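Local coordinates for putative branched-chain amino acid transport system substrate-binding protein (Rhodopseudomonas palustris, PDB 3TX6) that probably serves as the periplasmic solute-binding component of an ABC transporter, capturing lignin-derived aromatic acids such as p-coumarate and related compounds, at residues I194-S199 and I219-G224. Sequence-based numbering, arbitrary orientation.
Sequences ILVGAS and IYQTHG. With ENO (3-(4-hydroxy-phenyl)pyruvic acid), chain D.
Val196 meets the next strand through both its backbone and its side chain. Its amide N donates to Tyr220 O at 2.9 Å, a nearly straight bond, and Tyr220 N returns one to Ile194 O, joining strands 193-197 and 218-221 in parallel. On one face of the sheet Val196 lies alongside Gln221, whose chain turns about CB-CG (chi2 -79°) and brings its amide against the valine: NE2 is 3.7 Å from Val196 CB. That NE2 is held by Ala203 O and Gln207 OE1 of helix 200-213, which covers this face. Tyr220 takes the other face, crossing Leu195 at about a right angle, with its CB 3.9 Å from Leu195 CD1, while its ring leads away to Leu126 and Met130 of helix 119-130 and its OH bonds to His129.

Past Gln221 the backbones separate for a residue, and a water fills in for direct pairing: it lies 2.6 Å from Val196 O and near Gln221 OE1, and accepts from Thr222 N. Thr222 sits where the backbones stand farthest apart, before they close again at Ser199 and Gly224. With OG1 between its backbone N and carbonyl carbon (chi1 74°), the hydroxyl accepts from Gly224 N in an ST turn and lies 2.9 Å from Ala198 O, while CG2 packs 3.3 Å from Val196 O; Tyr147 OH also bonds OG1. A valine in its place would probably leave Gly224 N and Tyr147 without their hydroxyl partner and free the turn to shift.

Just past both strands the loops reach the ligand: Ser199 OG donates to ENO O1 at 2.7 Å, and the His223 ring lies with one face over ENO C6. This is a parallel beta-alpha-beta unit of a periplasmic binding protein, its C-terminal loops helping form the ligand pocket.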
loop_
_atom_site.group_PDB
_atom_site.type_symbol
_atom_site.label_atom_id
_atom_site.label_comp_id
_atom_site.label_asym_id
_atom_site.label_seq_id
_atom_site.Cartn_x
_atom_site.Cartn_y
_atom_site.Cartn_z
ATOM N N ILE A 194 -8.822 -19.846 2.339
ATOM C CA ILE A 194 -9.080 -18.772 3.300
ATOM C C ILE A 194 -8.318 -17.533 2.848
ATOM O O ILE A 194 -7.186 -17.639 2.396
ATOM C CB ILE A 194 -8.655 -19.147 4.722
ATOM C CG1 ILE A 194 -9.591 -20.221 5.284
ATOM C CG2 ILE A 194 -8.678 -17.937 5.670
ATOM C CD1 ILE A 194 -9.058 -20.942 6.493
ATOM N N LEU A 195 -8.982 -16.384 2.941
ATOM C CA LEU A 195 -8.403 -15.075 2.628
ATOM C C LEU A 195 -8.081 -14.420 3.951
ATOM O O LEU A 195 -8.953 -14.282 4.832
ATOM C CB LEU A 195 -9.344 -14.146 1.828
ATOM C CG LEU A 195 -8.846 -12.698 1.634
ATOM C CD1 LEU A 195 -7.594 -12.724 0.752
ATOM C CD2 LEU A 195 -10.004 -11.891 0.990
ATOM N N VAL A 196 -6.835 -13.985 4.071
ATOM C CA VAL A 196 -6.405 -13.281 5.285
ATOM C C VAL A 196 -6.348 -11.790 4.950
ATOM O O VAL A 196 -5.625 -11.426 4.041
ATOM C CB VAL A 196 -5.024 -13.772 5.757
ATOM C CG1 VAL A 196 -4.561 -12.972 6.945
ATOM C CG2 VAL A 196 -5.040 -15.272 6.066
ATOM N N GLY A 197 -7.125 -10.956 5.672
ATOM C CA GLY A 197 -7.188 -9.465 5.492
ATOM C C GLY A 197 -6.436 -8.722 6.602
ATOM O O GLY A 197 -7.002 -8.221 7.579
ATOM N N ALA A 198 -5.121 -8.681 6.463
ATOM C CA ALA A 198 -4.301 -8.122 7.497
ATOM C C ALA A 198 -3.016 -7.609 6.818
ATOM O O ALA A 198 -2.948 -7.522 5.591
ATOM C CB ALA A 198 -4.038 -9.173 8.569
ATOM N N SER A 199 -2.014 -7.248 7.613
ATOM C CA SER A 199 -0.786 -6.650 7.086
ATOM C C SER A 199 0.327 -6.893 8.082
ATOM O O SER A 199 0.077 -7.165 9.252
ATOM C CB SER A 199 -0.962 -5.158 6.874
ATOM O OG SER A 199 -1.244 -4.500 8.092
ATOM N N ILE A 219 -4.241 -20.789 0.969
ATOM C CA ILE A 219 -4.332 -19.505 1.734
ATOM C C ILE A 219 -3.857 -18.333 0.891
ATOM O O ILE A 219 -2.828 -18.430 0.125
ATOM C CB ILE A 219 -3.477 -19.540 3.021
ATOM C CG1 ILE A 219 -3.926 -20.680 3.933
ATOM C CG2 ILE A 219 -3.513 -18.183 3.763
ATOM C CD1 ILE A 219 -2.973 -20.945 5.119
ATOM N N TYR A 220 -4.658 -17.262 0.970
ATOM C CA TYR A 220 -4.462 -16.084 0.166
ATOM C C TYR A 220 -4.197 -14.900 1.076
ATOM O O TYR A 220 -4.841 -14.723 2.144
ATOM C CB TYR A 220 -5.700 -15.834 -0.723
ATOM C CG TYR A 220 -5.877 -16.862 -1.857
ATOM C CD1 TYR A 220 -6.404 -18.158 -1.636
ATOM C CD2 TYR A 220 -5.502 -16.547 -3.131
ATOM C CE1 TYR A 220 -6.496 -19.084 -2.683
ATOM C CE2 TYR A 220 -5.615 -17.473 -4.184
ATOM C CZ TYR A 220 -6.111 -18.744 -3.956
ATOM O OH TYR A 220 -6.224 -19.623 -5.044
ATOM N N GLN A 221 -3.229 -14.098 0.649
ATOM C CA GLN A 221 -2.783 -12.943 1.439
ATOM C C GLN A 221 -2.940 -11.695 0.612
ATOM O O GLN A 221 -2.746 -11.729 -0.640
ATOM C CB GLN A 221 -1.322 -13.057 1.925
ATOM C CG GLN A 221 -1.064 -14.116 2.988
ATOM C CD GLN A 221 -1.461 -13.694 4.392
ATOM O OE1 GLN A 221 -1.685 -12.502 4.643
ATOM N NE2 GLN A 221 -1.499 -14.642 5.338
ATOM N N THR A 222 -3.229 -10.588 1.320
ATOM C CA THR A 222 -3.280 -9.286 0.690
ATOM C C THR A 222 -1.914 -8.647 0.498
ATOM O O THR A 222 -0.900 -9.145 0.973
ATOM C CB THR A 222 -4.131 -8.305 1.521
ATOM O OG1 THR A 222 -3.446 -7.872 2.715
ATOM C CG2 THR A 222 -5.506 -8.901 1.894
ATOM N N HIS A 223 -1.917 -7.512 -0.202
ATOM C CA HIS A 223 -0.692 -6.779 -0.482
ATOM C C HIS A 223 -0.114 -6.117 0.760
ATOM O O HIS A 223 1.029 -5.692 0.737
ATOM C CB HIS A 223 -0.823 -5.819 -1.664
ATOM C CG HIS A 223 -1.995 -4.842 -1.588
ATOM N ND1 HIS A 223 -3.209 -5.154 -1.071
ATOM C CD2 HIS A 223 -2.126 -3.572 -2.157
ATOM C CE1 HIS A 223 -4.035 -4.067 -1.251
ATOM N NE2 HIS A 223 -3.363 -3.126 -1.905
ATOM N N GLY A 224 -0.889 -6.073 1.851
ATOM C CA GLY A 224 -0.374 -5.682 3.164
ATOM C C GLY A 224 0.650 -6.634 3.735
ATOM O O GLY A 224 1.330 -6.265 4.729
HETATM O O4 ENO D . -3.376 -0.298 4.876
HETATM C C9 ENO D . -0.406 -0.877 3.302
HETATM C C8 ENO D . 0.073 -0.742 2.015
HETATM C C7 ENO D . -0.339 -1.612 0.994
HETATM C C6 ENO D . -1.311 -2.550 1.284
HETATM C C5 ENO D . -1.789 -2.711 2.581
HETATM C C4 ENO D . -1.351 -1.861 3.611
HETATM O O3 ENO D . 0.157 -1.414 -0.288
HETATM C C3 ENO D . -1.806 -2.064 5.029
HETATM C C2 ENO D . -2.927 -1.245 5.543
HETATM C C1 ENO D . -3.382 -1.516 6.899
HETATM O O2 ENO D . -4.290 -0.794 7.361
HETATM O O1 ENO D . -2.877 -2.458 7.580
HETATM O O HOH W 1 -3.302 -10.280 4.212
#